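Local coordinates for protein Glp_546_48378_50642 (Giardia intestinalis, PDB 2QVW) that cleaves double-stranded RNA into 21 to 23 bp siRNAs for RNA interference, probably with manganese or magnesium as cofactor, at residues Val333-Glu338 / Thr672-Ala677; Leu340-Leu345 / Met407-Val412; Trp168-Val173 / Val218-Leu223; Arg159-Pro164 / Glu247-Leu252; Leu24-Leu29 / Phe109-Phe114. All coordinates share one frame; numbering follows the deposited sequence.

Interaction 1 of 5, residues Val333-Glu338 / Thr672-Ala677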
# COMPACT_ATOMS: atom_id res chain seq x y z
N VAL A 333 -0.06 -1.97 8.74
CA VAL A 333 0.43 -2.00 7.38
C VAL A 333 1.88 -1.55 7.34
O VAL A 333 2.71 -2.19 6.72
CB VAL A 333 -0.41 -1.11 6.47
CG1 VAL A 333 0.13 -1.16 5.07
CG2 VAL A 333 -1.85 -1.58 6.47
N PHE A 334 2.20 -0.44 8.01
CA PHE A 334 3.58 0.05 8.03
C PHE A 334 4.44 -1.05 8.61
O PHE A 334 5.53 -1.33 8.14
CB PHE A 334 3.70 1.28 8.92
CG PHE A 334 5.11 1.84 9.01
CD1 PHE A 334 5.37 3.16 8.62
CD2 PHE A 334 6.16 1.07 9.48
CE1 PHE A 334 6.65 3.70 8.70
CE2 PHE A 334 7.44 1.60 9.56
CZ PHE A 334 7.68 2.92 9.17
N GLN A 335 3.95 -1.65 9.68
CA GLN A 335 4.66 -2.71 10.35
C GLN A 335 5.01 -3.86 9.40
O GLN A 335 6.15 -4.29 9.32
CB GLN A 335 3.81 -3.23 11.50
CG GLN A 335 4.61 -3.62 12.73
CD GLN A 335 3.75 -4.20 13.84
OE1 GLN A 335 2.74 -3.60 14.24
NE2 GLN A 335 4.14 -5.37 14.34
N ARG A 336 4.01 -4.36 8.67
CA ARG A 336 4.24 -5.49 7.76
C ARG A 336 4.74 -5.15 6.35
O ARG A 336 4.85 -6.03 5.50
CB ARG A 336 2.97 -6.34 7.67
CG ARG A 336 1.69 -5.58 7.41
CD ARG A 336 0.52 -6.29 8.05
NE ARG A 336 0.44 -7.68 7.64
CZ ARG A 336 0.06 -8.08 6.43
NH1 ARG A 336 -0.28 -7.19 5.53
NH2 ARG A 336 0.03 -9.36 6.13
N LEU A 337 5.04 -3.88 6.09
CA LEU A 337 5.55 -3.48 4.79
C LEU A 337 7.04 -3.24 4.96
O LEU A 337 7.82 -3.42 4.03
CB LEU A 337 4.86 -2.20 4.30
CG LEU A 337 3.42 -2.33 3.81
CD1 LEU A 337 2.91 -0.98 3.34
CD2 LEU A 337 3.36 -3.34 2.67
N GLU A 338 7.43 -2.83 6.16
CA GLU A 338 8.83 -2.59 6.48
C GLU A 338 9.50 -3.96 6.58
O GLU A 338 10.54 -4.21 5.96
CB GLU A 338 8.95 -1.88 7.83
CG GLU A 338 10.36 -1.84 8.38
CD GLU A 338 10.41 -1.46 9.83
OE1 GLU A 338 11.51 -1.54 10.43
OE2 GLU A 338 9.36 -1.08 10.38
N THR A 672 -3.71 -10.38 8.18
CA THR A 672 -3.99 -9.68 9.42
C THR A 672 -2.87 -9.71 10.46
O THR A 672 -2.87 -8.91 11.39
CB THR A 672 -5.23 -10.25 10.10
OG1 THR A 672 -4.96 -11.58 10.55
CG2 THR A 672 -6.39 -10.26 9.12
N LEU A 673 -1.93 -10.64 10.30
CA LEU A 673 -0.82 -10.77 11.23
C LEU A 673 0.19 -9.63 11.11
O LEU A 673 0.23 -8.92 10.10
CB LEU A 673 -0.14 -12.12 11.02
CG LEU A 673 -1.05 -13.33 11.25
CD1 LEU A 673 -0.28 -14.63 11.05
CD2 LEU A 673 -1.58 -13.28 12.66
N THR A 674 1.01 -9.45 12.15
CA THR A 674 2.00 -8.39 12.15
C THR A 674 3.43 -8.90 12.12
O THR A 674 3.68 -10.08 11.88
CB THR A 674 1.86 -7.50 13.39
OG1 THR A 674 1.82 -8.33 14.56
CG2 THR A 674 0.59 -6.67 13.31
N GLU A 675 4.37 -8.00 12.37
CA GLU A 675 5.80 -8.30 12.38
C GLU A 675 6.15 -9.59 13.12
O GLU A 675 6.49 -10.60 12.50
CB GLU A 675 6.58 -7.15 13.01
CG GLU A 675 8.07 -7.40 13.05
CD GLU A 675 8.82 -6.40 13.92
OE1 GLU A 675 8.49 -5.20 13.87
OE2 GLU A 675 9.74 -6.83 14.64
N GLY A 676 6.08 -9.54 14.45
CA GLY A 676 6.40 -10.69 15.28
C GLY A 676 5.89 -12.00 14.70
O GLY A 676 6.68 -12.89 14.36
N ALA A 677 4.57 -12.13 14.60
CA ALA A 677 3.99 -13.34 14.05
C ALA A 677 4.76 -13.73 12.80
O ALA A 677 5.40 -14.77 12.73
CB ALA A 677 2.52 -13.10 13.72
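Arg336 and Gln335 reach from helix 330-356 to the turn that leads into helix 675-684. Arg336 comes across the gap toward the backbone of Leu673. With chi1 at 50° the chain leaves on the side of the turn, and a bend at chi3 brings the guanidinium to it. Arg336 NE bonds Leu673 O at 2.8 Å. The bond is bent at the hydrogen (139°), although the C=O of Leu673 points almost straight at the nitrogen. The oxygen sits a little out of the guanidinium plane. Arg336 NH2 bonds His667 O and, weakly, His670 O, so one guanidinium serves three carbonyls around the end of helix 648-669. Gln335 lies beside it. Its CD is 3.8 Å from Thr674 CB, and the two side chains meet at a slant. Against Glu675 it runs at about a right angle, with Gln335 CG 4.1 Å from Glu675 CB. Thr674 holds the N-cap position of helix 675-684, but its side chain makes no capping bond. Glu675 OE1 stays 5.5 Å from Glu338 OE2, a like charge. Glu338 is a probable manganese ligand of the first site, and Thr672 lies at another bound manganese. The contact joins the two ribonuclease III domains of the chain, the intramolecular pairing typical of Dicer.

Interaction 2 of 5, residues Leu340-Leu345 / Met407-Val412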
# COMPACT_ATOMS: atom_id res chain seq x y z
N LEU A 340 8.73 -6.58 5.25
CA LEU A 340 8.88 -7.09 3.90
C LEU A 340 9.86 -6.25 3.07
O LEU A 340 10.57 -6.78 2.22
CB LEU A 340 7.54 -7.10 3.19
CG LEU A 340 7.63 -7.73 1.80
CD1 LEU A 340 7.75 -9.24 1.93
CD2 LEU A 340 6.40 -7.37 1.00
N GLY A 341 9.89 -4.94 3.31
CA GLY A 341 10.78 -4.09 2.56
C GLY A 341 12.21 -4.41 2.95
O GLY A 341 13.12 -4.35 2.13
N ASP A 342 12.38 -4.74 4.22
CA ASP A 342 13.69 -5.09 4.76
C ASP A 342 14.30 -6.27 3.99
O ASP A 342 15.49 -6.27 3.62
CB ASP A 342 13.53 -5.46 6.23
CG ASP A 342 14.84 -5.58 6.95
OD1 ASP A 342 15.79 -6.17 6.38
OD2 ASP A 342 14.93 -5.08 8.09
N ALA A 343 13.47 -7.29 3.74
CA ALA A 343 13.87 -8.50 3.04
C ALA A 343 14.13 -8.34 1.54
O ALA A 343 15.10 -8.88 1.03
CB ALA A 343 12.82 -9.57 3.27
N VAL A 344 13.26 -7.62 0.83
CA VAL A 344 13.44 -7.41 -0.61
C VAL A 344 14.66 -6.54 -0.80
O VAL A 344 15.46 -6.77 -1.70
CB VAL A 344 12.25 -6.69 -1.26
CG1 VAL A 344 11.00 -7.55 -1.19
CG2 VAL A 344 11.99 -5.39 -0.57
N LEU A 345 14.79 -5.53 0.05
CA LEU A 345 15.91 -4.62 -0.00
C LEU A 345 17.17 -5.43 0.21
O LEU A 345 18.17 -5.24 -0.47
CB LEU A 345 15.78 -3.58 1.10
CG LEU A 345 17.07 -2.86 1.51
CD1 LEU A 345 17.74 -2.23 0.30
CD2 LEU A 345 16.74 -1.80 2.53
N MET A 407 11.24 3.75 7.82
CA MET A 407 10.46 4.31 6.72
C MET A 407 11.01 3.87 5.37
O MET A 407 10.25 3.58 4.44
CB MET A 407 10.43 5.84 6.81
CG MET A 407 9.53 6.39 7.92
SD MET A 407 9.22 8.18 7.79
CE MET A 407 9.90 8.72 9.31
N TYR A 408 12.34 3.80 5.25
CA TYR A 408 12.95 3.40 3.99
C TYR A 408 12.49 2.01 3.58
O TYR A 408 12.04 1.81 2.47
CB TYR A 408 14.47 3.41 4.12
CG TYR A 408 15.18 3.27 2.79
CD1 TYR A 408 15.50 4.40 2.04
CD2 TYR A 408 15.53 2.01 2.29
CE1 TYR A 408 16.16 4.27 0.82
CE2 TYR A 408 16.19 1.88 1.08
CZ TYR A 408 16.50 3.01 0.35
OH TYR A 408 17.16 2.89 -0.86
N GLU A 409 12.62 1.06 4.50
CA GLU A 409 12.23 -0.33 4.26
C GLU A 409 10.73 -0.44 4.00
O GLU A 409 10.28 -1.29 3.23
CB GLU A 409 12.61 -1.18 5.47
CG GLU A 409 14.05 -1.04 5.90
CD GLU A 409 14.32 -1.66 7.26
OE1 GLU A 409 13.59 -1.35 8.22
OE2 GLU A 409 15.27 -2.47 7.37
N GLU A 410 9.96 0.41 4.65
CA GLU A 410 8.51 0.42 4.48
C GLU A 410 8.21 0.81 3.03
O GLU A 410 7.47 0.12 2.34
CB GLU A 410 7.91 1.43 5.45
CG GLU A 410 6.40 1.31 5.68
CD GLU A 410 5.57 1.87 4.55
OE1 GLU A 410 6.06 2.72 3.77
OE2 GLU A 410 4.39 1.48 4.44
N ILE A 411 8.79 1.92 2.57
CA ILE A 411 8.59 2.37 1.19
C ILE A 411 8.95 1.25 0.23
O ILE A 411 8.21 0.98 -0.72
CB ILE A 411 9.49 3.60 0.85
CG1 ILE A 411 8.82 4.89 1.29
CG2 ILE A 411 9.75 3.66 -0.66
CD1 ILE A 411 8.56 4.97 2.76
N VAL A 412 10.09 0.61 0.48
CA VAL A 412 10.56 -0.49 -0.34
C VAL A 412 9.50 -1.59 -0.33
O VAL A 412 9.14 -2.11 -1.37
CB VAL A 412 11.90 -1.05 0.19
CG1 VAL A 412 12.36 -2.22 -0.65
CG2 VAL A 412 12.95 0.03 0.17
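Gly341 faces Glu409 where helices 330-356 and 404-417 cross. The short helical segments pass 7.0 Å apart at an angle of 79°. Gly341 has no side chain, and this is where the backbones come nearest, with 4.4 Å between Gly341 CA and Glu409 CA. Gly341 CA-H points at Glu409 O in a nearly straight C-H...O contact. The polar group is a pair of carboxylates. Asp342 and Glu409 lie side by side and point the same way, their planes 42° apart. Asp342 OD2 and Glu409 OE2 are both acceptors, 2.7 Å apart in the model, and are not counted as hydrogen-bonded. A bound manganese ion lies about 3 Å from the Glu409 side chain, and its charge would probably ease the crowding of the acids. Asp342 OD1 also has a long, weak ion pair with Lys659. The apolar contacts are made by Leu345, Tyr408 and Val412. Leu345 CD2 meets the edge of the Tyr408 ring, 4.0 Å from CE2, and the two side chains stand at about a right angle. Leu345 CB packs on Val412 CG1 at 4.1 Å. Tyr408 OH bonds Thr432, which fixes the far end of the ring against helix 421-433. Glu338 adds a third acid close to Glu409. This crossing of two helices that present acidic side chains is typical of the metal site of a ribonuclease III domain.

Interaction 3 of 5, residues Trp168-Val173 / Val218-Leu223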
# COMPACT_ATOMS: atom_id res chain seq x y z
N TRP A 168 -36.11 20.78 10.92
CA TRP A 168 -36.25 19.44 10.37
C TRP A 168 -35.65 18.36 11.26
O TRP A 168 -35.34 17.27 10.79
CB TRP A 168 -35.60 19.34 8.99
CG TRP A 168 -36.53 19.71 7.89
CD1 TRP A 168 -36.81 20.97 7.45
CD2 TRP A 168 -37.32 18.81 7.10
NE1 TRP A 168 -37.74 20.91 6.42
CE2 TRP A 168 -38.06 19.60 6.19
CE3 TRP A 168 -37.47 17.42 7.07
CZ2 TRP A 168 -38.94 19.03 5.26
CZ3 TRP A 168 -38.35 16.86 6.14
CH2 TRP A 168 -39.07 17.67 5.25
N SER A 169 -35.48 18.68 12.54
CA SER A 169 -34.93 17.71 13.47
C SER A 169 -35.67 16.41 13.29
O SER A 169 -36.85 16.40 12.95
CB SER A 169 -35.07 18.21 14.90
OG SER A 169 -34.28 19.36 15.11
N LEU A 170 -34.97 15.31 13.50
CA LEU A 170 -35.55 13.99 13.32
C LEU A 170 -35.85 13.33 14.65
O LEU A 170 -35.15 13.54 15.64
CB LEU A 170 -34.59 13.11 12.52
CG LEU A 170 -33.96 13.77 11.28
CD1 LEU A 170 -32.90 12.87 10.69
CD2 LEU A 170 -35.04 14.07 10.25
N TYR A 171 -36.92 12.53 14.66
CA TYR A 171 -37.35 11.82 15.86
C TYR A 171 -37.93 10.47 15.47
O TYR A 171 -38.27 10.25 14.31
CB TYR A 171 -38.43 12.61 16.62
CG TYR A 171 -38.06 14.01 17.07
CD1 TYR A 171 -38.02 15.08 16.16
CD2 TYR A 171 -37.83 14.29 18.42
CE1 TYR A 171 -37.75 16.38 16.59
CE2 TYR A 171 -37.56 15.59 18.85
CZ TYR A 171 -37.52 16.63 17.93
OH TYR A 171 -37.28 17.91 18.35
N VAL A 172 -38.03 9.58 16.44
CA VAL A 172 -38.59 8.26 16.21
C VAL A 172 -39.84 8.08 17.05
O VAL A 172 -39.76 8.01 18.28
CB VAL A 172 -37.58 7.15 16.58
CG1 VAL A 172 -36.93 7.47 17.91
CG2 VAL A 172 -38.29 5.81 16.66
N VAL A 173 -40.99 8.03 16.39
CA VAL A 173 -42.26 7.87 17.09
C VAL A 173 -42.31 6.63 17.98
O VAL A 173 -41.97 5.53 17.54
CB VAL A 173 -43.44 7.81 16.10
CG1 VAL A 173 -44.68 7.26 16.79
CG2 VAL A 173 -43.72 9.19 15.55
N VAL A 218 -38.36 9.76 20.52
CA VAL A 218 -36.99 10.06 20.94
C VAL A 218 -36.17 10.75 19.85
O VAL A 218 -36.02 10.25 18.74
CB VAL A 218 -36.25 8.78 21.35
CG1 VAL A 218 -34.93 9.14 22.01
CG2 VAL A 218 -37.11 7.97 22.29
N ARG A 219 -35.62 11.91 20.18
CA ARG A 219 -34.82 12.67 19.23
C ARG A 219 -33.63 11.81 18.82
O ARG A 219 -32.88 11.33 19.67
CB ARG A 219 -34.34 13.97 19.88
CG ARG A 219 -33.60 14.90 18.95
CD ARG A 219 -34.25 16.27 18.96
NE ARG A 219 -33.31 17.32 18.61
CZ ARG A 219 -32.20 17.58 19.30
NH1 ARG A 219 -31.91 16.86 20.37
NH2 ARG A 219 -31.40 18.57 18.91
N LEU A 220 -33.48 11.64 17.51
CA LEU A 220 -32.39 10.83 16.95
C LEU A 220 -31.03 11.00 17.63
O LEU A 220 -30.29 10.02 17.75
CB LEU A 220 -32.26 11.12 15.46
CG LEU A 220 -31.50 10.07 14.64
CD1 LEU A 220 -32.20 8.74 14.78
CD2 LEU A 220 -31.44 10.49 13.19
N ASP A 221 -30.69 12.21 18.06
CA ASP A 221 -29.40 12.43 18.72
C ASP A 221 -29.32 11.57 19.96
O ASP A 221 -28.48 10.68 20.07
CB ASP A 221 -29.24 13.89 19.16
CG ASP A 221 -29.57 14.87 18.08
OD1 ASP A 221 -29.08 14.68 16.96
OD2 ASP A 221 -30.32 15.83 18.35
N ASP A 222 -30.21 11.86 20.89
CA ASP A 222 -30.28 11.16 22.15
C ASP A 222 -30.33 9.65 21.96
O ASP A 222 -29.68 8.92 22.70
CB ASP A 222 -31.51 11.64 22.92
CG ASP A 222 -31.68 13.16 22.85
OD1 ASP A 222 -30.76 13.89 23.29
OD2 ASP A 222 -32.73 13.62 22.35
N LEU A 223 -31.08 9.20 20.97
CA LEU A 223 -31.22 7.76 20.71
C LEU A 223 -29.91 7.07 20.35
O LEU A 223 -29.86 5.85 20.29
CB LEU A 223 -32.25 7.51 19.60
CG LEU A 223 -32.61 6.05 19.29
CD1 LEU A 223 -33.18 5.37 20.53
CD2 LEU A 223 -33.61 6.00 18.17
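Tyr171 pairs with Arg219 as an antiparallel non-hydrogen-bonded pair, and Val172 with Val218 as a hydrogen-bonded one. Val172 N bonds Val218 O at 3.1 Å. Just past the end of strand 213-219, Leu220 N bonds Leu170 O at 3.1 Å, so the ladder runs on as the chain turns into helical geometry. Tyr171 and Arg219 share one face of the sheet. The aliphatic part of the arginine lies against the tyrosine ring at a slant, with Arg219 CD 3.4 Å from Tyr171 CE2. The ring and guanidinium planes are 47° apart. Arg219 CG is anti to its N (chi1 -175°), and the bend at chi2 carries the chain along the ring. The Asp221 carboxylate lies near one face of the guanidinium, though its exact place is doubtful, and Asp222 OD2 is at its edge in a long ion pair, 3.9 Å from Arg219 NH1. The other face is apolar. Val172 CG1 meets Leu223 CD2 at 3.6 Å, the side chains at about a right angle. Leu170 and Leu220 run side by side, with Leu170 CD1 3.7 Å from Leu220 CD2. Within the PAZ region, strand 169-178 has strand 160-163 on its other side, and strand 213-219 has strand 242-244 beyond it. Helix 260-264 covers the leucine pair through Val261.

Interaction 4 of 5, residues Arg159-Pro164 / Glu247-Leu252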
# COMPACT_ATOMS: atom_id res chain seq x y z
N ARG A 159 -41.62 4.21 13.50
CA ARG A 159 -41.59 4.98 12.27
C ARG A 159 -40.91 6.32 12.51
O ARG A 159 -41.07 6.92 13.58
CB ARG A 159 -43.01 5.19 11.75
CG ARG A 159 -43.74 3.90 11.39
CD ARG A 159 -45.15 4.17 10.85
NE ARG A 159 -45.15 4.82 9.54
CZ ARG A 159 -44.67 4.27 8.44
NH1 ARG A 159 -44.16 3.05 8.48
NH2 ARG A 159 -44.71 4.94 7.29
N MET A 160 -40.15 6.77 11.52
CA MET A 160 -39.43 8.04 11.61
C MET A 160 -40.29 9.25 11.23
O MET A 160 -41.29 9.12 10.53
CB MET A 160 -38.19 8.01 10.73
CG MET A 160 -37.06 7.09 11.21
SD MET A 160 -36.42 7.46 12.88
CE MET A 160 -36.74 5.90 13.70
N VAL A 161 -39.88 10.43 11.69
CA VAL A 161 -40.61 11.65 11.41
C VAL A 161 -39.82 12.86 11.91
O VAL A 161 -39.28 12.84 13.01
CB VAL A 161 -42.00 11.62 12.09
CG1 VAL A 161 -41.85 11.25 13.56
CG2 VAL A 161 -42.68 12.98 11.97
N ALA A 162 -39.74 13.91 11.09
CA ALA A 162 -39.00 15.12 11.44
C ALA A 162 -39.93 16.30 11.59
O ALA A 162 -41.11 16.22 11.26
CB ALA A 162 -37.96 15.41 10.38
N THR A 163 -39.39 17.42 12.07
CA THR A 163 -40.17 18.64 12.27
C THR A 163 -39.69 19.77 11.37
O THR A 163 -38.85 20.58 11.77
CB THR A 163 -40.07 19.09 13.71
OG1 THR A 163 -38.69 19.18 14.07
CG2 THR A 163 -40.77 18.10 14.64
N PRO A 164 -40.22 19.85 10.14
CA PRO A 164 -39.86 20.87 9.15
C PRO A 164 -39.78 22.30 9.69
O PRO A 164 -38.79 22.99 9.44
CB PRO A 164 -40.94 20.70 8.07
CG PRO A 164 -42.09 20.16 8.82
CD PRO A 164 -41.44 19.13 9.71
N GLU A 247 -49.03 17.84 14.40
CA GLU A 247 -49.07 18.73 13.24
C GLU A 247 -47.67 19.18 12.81
O GLU A 247 -47.44 19.43 11.63
CB GLU A 247 -49.97 19.94 13.53
CG GLU A 247 -49.55 20.80 14.71
CD GLU A 247 -50.46 22.00 14.92
OE1 GLU A 247 -50.49 22.90 14.05
OE2 GLU A 247 -51.15 22.05 15.96
N LEU A 248 -46.75 19.29 13.75
CA LEU A 248 -45.39 19.71 13.42
C LEU A 248 -44.62 18.49 12.91
O LEU A 248 -43.48 18.60 12.44
CB LEU A 248 -44.69 20.28 14.65
CG LEU A 248 -45.24 21.57 15.26
CD1 LEU A 248 -44.59 21.79 16.61
CD2 LEU A 248 -44.96 22.75 14.32
N CYS A 249 -45.28 17.34 13.00
CA CYS A 249 -44.70 16.06 12.59
C CYS A 249 -45.06 15.64 11.19
O CYS A 249 -46.24 15.56 10.84
CB CYS A 249 -45.14 14.96 13.56
SG CYS A 249 -44.68 15.26 15.26
N LEU A 250 -44.04 15.36 10.39
CA LEU A 250 -44.23 14.91 9.02
C LEU A 250 -43.73 13.47 8.97
O LEU A 250 -42.53 13.22 8.88
CB LEU A 250 -43.41 15.78 8.07
CG LEU A 250 -43.63 15.59 6.56
CD1 LEU A 250 -42.74 16.55 5.81
CD2 LEU A 250 -43.31 14.18 6.15
N LEU A 251 -44.65 12.51 9.03
CA LEU A 251 -44.27 11.11 9.00
C LEU A 251 -43.56 10.73 7.69
O LEU A 251 -44.10 10.93 6.60
CB LEU A 251 -45.50 10.22 9.22
CG LEU A 251 -45.25 8.74 9.51
CD1 LEU A 251 -46.43 8.18 10.27
CD2 LEU A 251 -45.03 7.99 8.21
N LEU A 252 -42.35 10.19 7.81
CA LEU A 252 -41.58 9.77 6.64
C LEU A 252 -42.06 8.40 6.17
O LEU A 252 -42.43 7.55 6.98
CB LEU A 252 -40.09 9.68 6.99
CG LEU A 252 -39.36 10.89 7.58
CD1 LEU A 252 -37.87 10.57 7.68
CD2 LEU A 252 -39.58 12.11 6.71
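Val161 has chi1 of 50°, which turns Val161 CG2 toward Cys249, with Val161 CG2 3.5 Å from Cys249 CB. A bend at chi3 (69°) likewise brings the Arg159 guanidinium edge-on to Leu251. The contact is an antiparallel ladder in the PAZ region, between strand 160-163 and the outermost strand 250-251. Val161 and Leu251 form the non-hydrogen-bonded pair, Ala162 and Leu250 the hydrogen-bonded one. Leu252 N bonds Met160 O at 3.1 Å, and Leu250 N bonds Ala162 O at 3.2 Å. Arg159 NE lies 3.4 Å from Leu251 CD2, while its NH1 forms a salt bridge with Asp254. Thr163 OG1 bonds Ile166 O in the turn toward strand 169-178. Past the last pair, Thr163 CA-H points at Leu248 O, 3.3 Å from CA. The same oxygen meets the proline ring, with Pro164 CD 3.4 Å away. At the other end of the ladder Leu252 CD1 rests on Met160 CB at 4.0 Å.

Interaction 5 of 5, residues Leu24-Leu29 / Phe109-Phe114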
# COMPACT_ATOMS: atom_id res chain seq x y z
N LEU A 24 -21.99 7.31 -6.68
CA LEU A 24 -21.60 7.65 -8.04
C LEU A 24 -20.58 8.77 -8.01
O LEU A 24 -20.86 9.87 -7.53
CB LEU A 24 -22.83 8.08 -8.83
CG LEU A 24 -23.97 7.05 -8.83
CD1 LEU A 24 -25.20 7.62 -9.52
CD2 LEU A 24 -23.50 5.78 -9.52
N LEU A 25 -19.39 8.49 -8.51
CA LEU A 25 -18.33 9.48 -8.56
C LEU A 25 -18.00 9.80 -10.00
O LEU A 25 -17.99 8.92 -10.86
CB LEU A 25 -17.08 8.95 -7.88
CG LEU A 25 -17.14 8.87 -6.36
CD1 LEU A 25 -15.79 8.43 -5.83
CD2 LEU A 25 -17.52 10.23 -5.80
N ASP A 26 -17.72 11.07 -10.26
CA ASP A 26 -17.38 11.50 -11.60
C ASP A 26 -15.89 11.35 -11.82
O ASP A 26 -15.35 11.87 -12.79
CB ASP A 26 -17.77 12.96 -11.79
CG ASP A 26 -16.85 13.92 -11.07
OD1 ASP A 26 -16.41 13.60 -9.94
OD2 ASP A 26 -16.56 15.01 -11.63
N THR A 27 -15.21 10.65 -10.92
CA THR A 27 -13.77 10.48 -11.05
C THR A 27 -13.30 9.06 -10.74
O THR A 27 -14.01 8.29 -10.09
CB THR A 27 -13.01 11.46 -10.13
OG1 THR A 27 -13.69 12.71 -10.09
CG2 THR A 27 -11.62 11.69 -10.66
N HIS A 28 -12.10 8.74 -11.21
CA HIS A 28 -11.48 7.42 -11.01
C HIS A 28 -10.58 7.44 -9.78
O HIS A 28 -9.52 8.06 -9.78
CB HIS A 28 -10.64 7.02 -12.23
CG HIS A 28 -11.42 6.95 -13.50
ND1 HIS A 28 -12.32 5.94 -13.77
CD2 HIS A 28 -11.45 7.77 -14.58
CE1 HIS A 28 -12.87 6.14 -14.96
NE2 HIS A 28 -12.35 7.24 -15.47
N LEU A 29 -11.01 6.75 -8.73
CA LEU A 29 -10.24 6.68 -7.50
C LEU A 29 -10.06 5.22 -7.08
O LEU A 29 -10.17 4.89 -5.90
CB LEU A 29 -10.96 7.44 -6.38
CG LEU A 29 -11.35 8.90 -6.64
CD1 LEU A 29 -12.15 9.42 -5.46
CD2 LEU A 29 -10.10 9.73 -6.86
N PHE A 109 -12.77 18.66 -7.94
CA PHE A 109 -13.39 18.21 -6.70
C PHE A 109 -14.49 17.22 -7.07
O PHE A 109 -15.54 17.60 -7.57
CB PHE A 109 -13.98 19.39 -5.91
CG PHE A 109 -12.94 20.20 -5.16
CD1 PHE A 109 -12.23 19.63 -4.10
CD2 PHE A 109 -12.68 21.53 -5.50
CE1 PHE A 109 -11.28 20.38 -3.40
CE2 PHE A 109 -11.73 22.28 -4.80
CZ PHE A 109 -11.02 21.70 -3.75
N ALA A 110 -14.22 15.95 -6.84
CA ALA A 110 -15.15 14.88 -7.16
C ALA A 110 -16.60 15.27 -6.91
O ALA A 110 -16.90 16.06 -6.02
CB ALA A 110 -14.81 13.63 -6.36
N THR A 111 -17.48 14.69 -7.70
CA THR A 111 -18.91 14.93 -7.59
C THR A 111 -19.50 13.61 -7.15
O THR A 111 -19.25 12.58 -7.77
CB THR A 111 -19.49 15.31 -8.95
OG1 THR A 111 -18.84 16.50 -9.43
CG2 THR A 111 -20.97 15.57 -8.84
N LEU A 112 -20.28 13.63 -6.07
CA LEU A 112 -20.87 12.40 -5.56
C LEU A 112 -22.38 12.44 -5.32
O LEU A 112 -22.92 13.46 -4.92
CB LEU A 112 -20.15 11.96 -4.27
CG LEU A 112 -19.94 12.90 -3.08
CD1 LEU A 112 -19.45 12.10 -1.89
CD2 LEU A 112 -18.93 13.96 -3.44
N ALA A 113 -23.04 11.31 -5.58
CA ALA A 113 -24.49 11.17 -5.39
C ALA A 113 -24.80 9.80 -4.78
O ALA A 113 -24.45 8.77 -5.35
CB ALA A 113 -25.22 11.33 -6.72
N PHE A 114 -25.47 9.78 -3.63
CA PHE A 114 -25.81 8.53 -2.96
C PHE A 114 -27.22 8.05 -3.26
O PHE A 114 -28.18 8.82 -3.22
CB PHE A 114 -25.64 8.71 -1.45
CG PHE A 114 -24.27 9.13 -1.05
CD1 PHE A 114 -23.20 8.27 -1.17
CD2 PHE A 114 -24.04 10.40 -0.56
CE1 PHE A 114 -21.91 8.67 -0.81
CE2 PHE A 114 -22.75 10.81 -0.19
CZ PHE A 114 -21.69 9.94 -0.32
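An antiparallel strand pair at the edge of the N-terminal domain sheet is formed here, with Leu24 paired to Ala113 and Leu25 to Leu112. Leu24 and Ala113 are the hydrogen-bonded pair: Leu24 N bonds Ala113 O at 3.2 Å, and Ala113 N bonds Leu24 O at 3.3 Å. Leu112 CA-H also points at Leu24 O. The pairing continues past the end of strand 18-25. Asp26 N bonds Thr111 O at 3.3 Å, and the Asp26 side chain takes over the return bond. A chi1 of 74° folds the carboxylate back over its own backbone, toward the other chain segment. Asp26 OD1 then accepts Thr111 N at 2.7 Å with a fairly straight bond (157°). The same oxygen accepts Thr27 OG1 at 2.9 Å. The two donors come from opposite faces of the carboxylate, so OD1 is held between them and the loop is tied to Thr111. Asp26 and Thr111 side chains stand at about a right angle. Leu25 and Leu112 share one face of the sheet and lie side by side, with Leu25 CD2 3.5 Å from Leu112 CB. Both leucines pack on Ile274 of helix 267-284, and Gln278 of that helix bonds Ala110 N. Strand 112-117 is outermost in the sheet, while strand 18-25 has strand 6-13 on its other side.

In the fold
Interactions 1 and 2 share helix 330-356 and touch through Glu338 and Glu409. Interaction 2 is buried within one ribonuclease III domain, while interaction 1 is a surface contact between two such domains. Interaction 2 packs helix on helix; interaction 1 sets a helix against a turn. Both lie at manganese sites. Interactions 3 and 4 are neighbours in one sheet, joined by strands 160-163 and 169-178. Interaction 4 is more buried and mostly apolar; interaction 3 has a tyrosine and an arginine on one face, with aspartates of the following turn beside the arginine. Interaction 5 is a separate, partly buried sheet edge in the N-terminal domain. Its centre is about 30 Å from that of interaction 3.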